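Local atomic coordinates of calreticulin, putative,Calreticulin, putative (Trypanosoma cruzi, PDB entry 5HCF), a protein that probably acts as a lectin-like chaperone, its globular domain built on a legume lectin fold and able to bind both carbohydrate and peptide. Residues P61-K67 and H202-L208; R113-R119 and K135-E141. All coordinates share one frame; numbering follows the deposited sequence.

Both contacts reach the same antiparallel sheet but lie on opposite sides of the chain's centre, with centres 29 Å apart and nearest atoms about 16 Å apart. Contact 1 works at the strands 50-62 and 208-217, contact 2 at the hairpin of strands 107-114 and 117-126 further across the sheet. Each is partly buried, and in each a buried asparagine uses both ends of its amide to hold a loop. The chemistry round that amide differs: in contact 1 it meets backbone groups, a histidine and a water, whereas contact 2 surrounds it with arginines, a glutamate and a phenylalanine ring.

Contact 1: P61-K67 and H202-L208; sequences PINNEKK and HKVPEPL
Asn64 grips the loop 202-208 with both ends of its amide. Asn64 OD1 accepts from Val204 N at 3.1 Å, an almost straight bond (177°) received in the amide plane on a lone pair, while Asn64 ND2 donates to His202 O at 2.9 Å. That carbonyl lies nearly in the amide plane, but the nitrogen stands well above the carbonyl's own plane, so no lone pair is used. With CG lodged between its backbone N and carbonyl carbon (chi1 59°), the amide swings across to the loop although the CB starts out alongside it. Asn64 ND2 also donates to a water, 2.9 Å away, which in turn donates to Lys67 O and, in one of two modelled positions of the ring, is 2.8 Å from His202 ND1. In that position the imidazole stands almost perpendicular to the amide (82°) and turns an edge to the backbone at Asn64 O. Val204 pushes CG2 against Asn64 OD1, and in the conformer given Asn63 OD1 accepts from Asn64 N.

At the other end the backbones pair as strands. Ile62 and Leu208 form a hydrogen-bonded antiparallel pair, with Ile62 N to Leu208 O at 2.9 Å and Leu208 N to Ile62 O at 3.0 Å; their side chains share one face of the sheet, and Pro61 CB meets Pro207 CB at the surface. Further out, Leu69 packs on Ile62 and Asn64, Trp106 covers Val204 and Leu208, and Asn156 OD1 accepts from His202 N. Where strand pairing stops, a buried side-chain amide therefore takes over the backbone's role, satisfying one N-H and one C=O of the loop that enters strand 208-217; three hydrogen bonds, one of them to the water, should fix the amide's rotation.

Contact 2: R113-R119 and K135-E141; sequences RCGSQNR and KRIRFPE
Asn118 ND2 donates to Glu141 OE1 at 2.8 Å and to Phe139 O at 3.2 Å, while its OD1 accepts from Phe139 N at 2.9 Å. Two bonds to one residue's backbone plus one to a carboxylate hold the amide in place; CG anti to the backbone N (chi1 180°) sends it straight at the loop. Glu141 OE1 is approached on its anti side. In the Arg113 conformer given, the same carboxylate lies stacked over one face of the Arg113 guanidinium, the planes 19° apart, so this salt bridge rests on charge alone, with no N-H aimed at the oxygen. Arg138 completes the network through a long ion pair to Glu141, and its extended chain carries NH2 to Ser116 O at 2.6 Å, its guanidinium face resting on Asn118 CB.

Phe139 lays a ring face against Asn118 ND2 and meets Arg113 CB at its edge, CZ being 3.6 Å from that carbon; Val120 and Tyr148 also pack on the ring. Further along, the Arg119 and Arg136 side chains cross at about a right angle, and Arg119 NH2 bonds to Trp133 O and weakly to Lys135 O. Strands 107-114 and 117-126 form a beta hairpin, closed by a type II' turn from Cys114 to Gln117 beside the Cys83-Cys114 disulfide, and the loop leading to strand 145-152 runs beside strand 117-126, joining the two sheets of the legume-lectin sandwich.

Contact 1: P61-K67 and H202-L208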
# COMPACT_ATOMS: atom_id res chain seq x y z
N PRO A 61 -4.04 18.40 -0.95
CA PRO A 61 -2.94 17.78 -0.21
C PRO A 61 -3.43 17.24 1.13
O PRO A 61 -4.36 17.80 1.70
CB PRO A 61 -1.95 18.93 -0.02
CG PRO A 61 -2.27 19.89 -1.11
CD PRO A 61 -3.75 19.80 -1.31
N ILE A 62 -2.80 16.17 1.61
CA ILE A 62 -3.30 15.46 2.78
C ILE A 62 -2.36 15.58 3.98
O ILE A 62 -1.17 15.29 3.89
CB ILE A 62 -3.51 13.96 2.46
CG1 ILE A 62 -4.57 13.79 1.37
CG2 ILE A 62 -3.91 13.19 3.71
CD1 ILE A 62 -4.67 12.38 0.83
N ASN A 63 -2.92 16.02 5.11
CA ASN A 63 -2.16 16.08 6.35
C ASN A 63 -2.82 15.24 7.43
O ASN A 63 -3.95 14.78 7.27
CB ASN A 63 -2.02 17.53 6.82
CG ASN A 63 -0.64 17.83 7.38
OD1 ASN A 63 -0.13 17.10 8.24
ND2 ASN A 63 -0.03 18.91 6.91
N ASN A 64 -2.11 15.03 8.53
CA ASN A 64 -2.64 14.27 9.65
C ASN A 64 -2.18 14.81 11.00
O ASN A 64 -1.81 14.04 11.89
CB ASN A 64 -2.26 12.79 9.51
CG ASN A 64 -0.76 12.57 9.47
OD1 ASN A 64 -0.02 13.40 8.94
ND2 ASN A 64 -0.31 11.46 10.04
N GLU A 65 -2.20 16.13 11.16
CA GLU A 65 -1.81 16.73 12.43
C GLU A 65 -2.85 16.42 13.51
O GLU A 65 -4.02 16.78 13.38
CB GLU A 65 -1.65 18.24 12.29
CG GLU A 65 -0.84 18.86 13.41
CD GLU A 65 -0.68 20.35 13.26
OE1 GLU A 65 -0.55 21.04 14.30
OE2 GLU A 65 -0.68 20.83 12.11
N LYS A 66 -2.41 15.73 14.57
CA LYS A 66 -3.29 15.36 15.68
C LYS A 66 -4.56 14.65 15.23
O LYS A 66 -5.62 14.79 15.84
CB LYS A 66 -3.61 16.58 16.55
CG LYS A 66 -2.43 17.06 17.40
CD LYS A 66 -2.88 18.18 18.36
CE LYS A 66 -1.74 18.58 19.29
NZ LYS A 66 -1.45 17.45 20.26
N LYS A 67 -4.43 13.89 14.15
CA LYS A 67 -5.56 13.24 13.50
C LYS A 67 -5.11 11.89 12.94
O LYS A 67 -3.91 11.67 12.72
CB LYS A 67 -6.15 14.10 12.39
CG LYS A 67 -6.74 15.41 12.87
CD LYS A 67 -7.07 16.32 11.70
CE LYS A 67 -8.16 15.72 10.82
NZ LYS A 67 -9.43 15.53 11.58
N HIS A 202 3.89 9.72 13.95
CA HIS A 202 2.78 9.45 13.05
C HIS A 202 2.62 10.50 11.95
O HIS A 202 2.12 10.21 10.87
CB HIS A 202 1.48 9.35 13.84
CG HIS A 202 0.88 10.68 14.16
ND1 HIS A 202 -0.02 11.31 13.33
CD2 HIS A 202 1.07 11.52 15.21
CE1 HIS A 202 -0.37 12.47 13.87
NE2 HIS A 202 0.28 12.62 15.00
N LYS A 203 3.05 11.72 12.25
CA LYS A 203 2.80 12.86 11.37
C LYS A 203 3.68 12.90 10.13
O LYS A 203 4.88 12.67 10.19
CB LYS A 203 2.96 14.16 12.16
CG LYS A 203 2.47 15.41 11.45
CD LYS A 203 2.85 16.64 12.27
CE LYS A 203 4.34 16.96 12.10
NZ LYS A 203 4.69 17.80 10.93
N VAL A 204 3.05 13.20 9.00
CA VAL A 204 3.79 13.39 7.76
C VAL A 204 4.67 14.62 7.89
O VAL A 204 4.20 15.67 8.34
CB VAL A 204 2.84 13.53 6.56
CG1 VAL A 204 2.05 12.25 6.35
CG2 VAL A 204 1.90 14.72 6.75
N PRO A 205 5.95 14.50 7.52
CA PRO A 205 6.88 15.63 7.64
C PRO A 205 6.44 16.78 6.73
O PRO A 205 6.35 17.92 7.17
CB PRO A 205 8.22 15.04 7.19
CG PRO A 205 7.87 13.88 6.35
CD PRO A 205 6.57 13.33 6.88
N GLU A 206 6.17 16.46 5.47
CA GLU A 206 5.57 17.42 4.55
C GLU A 206 4.19 16.90 4.16
O GLU A 206 3.91 15.72 4.31
CB GLU A 206 6.44 17.64 3.31
CG GLU A 206 7.81 18.26 3.61
CD GLU A 206 7.70 19.51 4.48
OE1 GLU A 206 6.67 20.21 4.41
OE2 GLU A 206 8.66 19.79 5.23
N PRO A 207 3.32 17.80 3.67
CA PRO A 207 2.00 17.34 3.22
C PRO A 207 2.11 16.33 2.07
O PRO A 207 3.02 16.42 1.25
CB PRO A 207 1.32 18.63 2.76
CG PRO A 207 2.44 19.57 2.45
CD PRO A 207 3.55 19.22 3.38
N LEU A 208 1.18 15.38 2.03
CA LEU A 208 1.20 14.34 1.01
C LEU A 208 0.47 14.82 -0.23
O LEU A 208 -0.61 15.38 -0.14
CB LEU A 208 0.56 13.05 1.53
CG LEU A 208 1.22 12.40 2.74
CD1 LEU A 208 0.47 11.14 3.16
CD2 LEU A 208 2.67 12.09 2.44
O HOH W 1 -2.08 10.10 11.83

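Contact 2: R113-R119 and K135-E141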
# COMPACT_ATOMS: atom_id res chain seq x y z
N ARG A 113 6.52 -9.98 -3.24
CA ARG A 113 6.98 -11.37 -3.26
C ARG A 113 7.94 -11.65 -4.41
O ARG A 113 7.79 -11.13 -5.52
CB ARG A 113 5.77 -12.31 -3.35
CG ARG A 113 6.11 -13.78 -3.54
CD ARG A 113 5.48 -14.32 -4.81
NE ARG A 113 4.02 -14.47 -4.69
CZ ARG A 113 3.39 -15.64 -4.60
NH1 ARG A 113 4.08 -16.78 -4.62
NH2 ARG A 113 2.07 -15.68 -4.50
N CYS A 114 8.93 -12.49 -4.12
CA CYS A 114 9.90 -12.93 -5.12
C CYS A 114 10.53 -14.23 -4.64
O CYS A 114 11.33 -14.24 -3.71
CB CYS A 114 10.96 -11.86 -5.36
SG CYS A 114 11.89 -12.06 -6.89
N GLY A 115 10.16 -15.34 -5.27
CA GLY A 115 10.61 -16.65 -4.83
C GLY A 115 9.98 -17.02 -3.50
O GLY A 115 8.78 -16.82 -3.30
N SER A 116 10.79 -17.56 -2.60
CA SER A 116 10.30 -17.97 -1.28
C SER A 116 10.22 -16.77 -0.34
O SER A 116 9.88 -16.90 0.84
CB SER A 116 11.19 -19.06 -0.70
OG SER A 116 12.53 -18.61 -0.61
N GLN A 117 10.53 -15.60 -0.88
CA GLN A 117 10.47 -14.35 -0.14
C GLN A 117 9.08 -13.71 -0.24
O GLN A 117 8.55 -13.52 -1.33
CB GLN A 117 11.55 -13.41 -0.66
CG GLN A 117 11.65 -12.08 0.05
CD GLN A 117 12.64 -11.14 -0.62
OE1 GLN A 117 12.26 -10.29 -1.42
NE2 GLN A 117 13.92 -11.31 -0.29
N ASN A 118 8.51 -13.35 0.91
CA ASN A 118 7.13 -12.84 0.96
C ASN A 118 6.90 -11.98 2.21
O ASN A 118 7.10 -12.45 3.33
CB ASN A 118 6.13 -14.01 0.93
CG ASN A 118 4.67 -13.56 0.98
OD1 ASN A 118 4.29 -12.69 1.77
ND2 ASN A 118 3.84 -14.18 0.15
N ARG A 119 6.47 -10.74 2.01
CA ARG A 119 6.13 -9.88 3.14
C ARG A 119 5.21 -8.73 2.73
O ARG A 119 5.10 -8.40 1.54
CB ARG A 119 7.39 -9.31 3.78
CG ARG A 119 7.98 -8.12 3.04
CD ARG A 119 9.12 -7.51 3.82
NE ARG A 119 8.67 -7.01 5.12
CZ ARG A 119 9.42 -6.31 5.96
NH1 ARG A 119 10.68 -6.00 5.65
NH2 ARG A 119 8.92 -5.91 7.12
N LYS A 135 8.18 -6.08 11.80
CA LYS A 135 7.38 -7.30 11.74
C LYS A 135 7.24 -7.80 10.31
O LYS A 135 7.09 -7.01 9.38
CB LYS A 135 5.99 -7.07 12.36
CG LYS A 135 6.04 -6.69 13.83
CD LYS A 135 4.71 -6.93 14.52
CE LYS A 135 4.89 -6.88 16.03
NZ LYS A 135 3.59 -6.86 16.76
N ARG A 136 7.27 -9.12 10.14
CA ARG A 136 7.20 -9.69 8.80
C ARG A 136 5.95 -10.55 8.66
O ARG A 136 5.92 -11.70 9.09
CB ARG A 136 8.46 -10.52 8.50
CG ARG A 136 9.75 -9.76 8.76
CD ARG A 136 10.99 -10.46 8.22
NE ARG A 136 11.27 -10.11 6.83
CZ ARG A 136 10.75 -10.69 5.76
NH1 ARG A 136 9.87 -11.68 5.89
NH2 ARG A 136 11.09 -10.27 4.54
N ILE A 137 4.89 -9.96 8.09
CA ILE A 137 3.66 -10.70 7.79
C ILE A 137 3.60 -11.09 6.32
O ILE A 137 3.66 -10.23 5.44
CB ILE A 137 2.41 -9.89 8.15
CG1 ILE A 137 2.09 -10.01 9.64
CG2 ILE A 137 1.22 -10.37 7.34
CD1 ILE A 137 3.09 -9.32 10.54
N ARG A 138 3.47 -12.39 6.06
CA ARG A 138 3.31 -12.87 4.69
C ARG A 138 1.87 -12.67 4.22
O ARG A 138 0.92 -12.84 4.99
CB ARG A 138 3.69 -14.35 4.59
CG ARG A 138 5.17 -14.63 4.81
CD ARG A 138 5.46 -16.11 4.60
NE ARG A 138 6.88 -16.37 4.39
CZ ARG A 138 7.41 -16.75 3.23
NH1 ARG A 138 6.63 -16.93 2.17
NH2 ARG A 138 8.72 -16.96 3.13
N PHE A 139 1.71 -12.29 2.96
CA PHE A 139 0.38 -12.12 2.40
C PHE A 139 -0.03 -13.39 1.68
O PHE A 139 0.83 -14.17 1.27
CB PHE A 139 0.32 -10.91 1.45
CG PHE A 139 1.06 -11.11 0.16
CD1 PHE A 139 2.41 -10.82 0.05
CD2 PHE A 139 0.39 -11.58 -0.97
CE1 PHE A 139 3.09 -11.00 -1.14
CE2 PHE A 139 1.06 -11.76 -2.16
CZ PHE A 139 2.41 -11.47 -2.25
N PRO A 140 -1.35 -13.62 1.55
CA PRO A 140 -1.87 -14.87 0.99
C PRO A 140 -1.43 -15.08 -0.46
O PRO A 140 -1.53 -14.16 -1.27
CB PRO A 140 -3.39 -14.72 1.09
CG PRO A 140 -3.63 -13.55 1.99
CD PRO A 140 -2.42 -12.68 1.91
N GLU A 141 -0.94 -16.27 -0.75
CA GLU A 141 -0.41 -16.56 -2.08
C GLU A 141 -1.44 -17.32 -2.89
O GLU A 141 -1.35 -18.53 -3.05
CB GLU A 141 0.90 -17.35 -1.97
CG GLU A 141 2.05 -16.50 -1.45
CD GLU A 141 3.34 -17.27 -1.34
OE1 GLU A 141 4.38 -16.63 -1.03
OE2 GLU A 141 3.33 -18.50 -1.57
O HOH W 2 10.30 -13.28 3.12
O HOH W 3 5.81 -7.76 6.57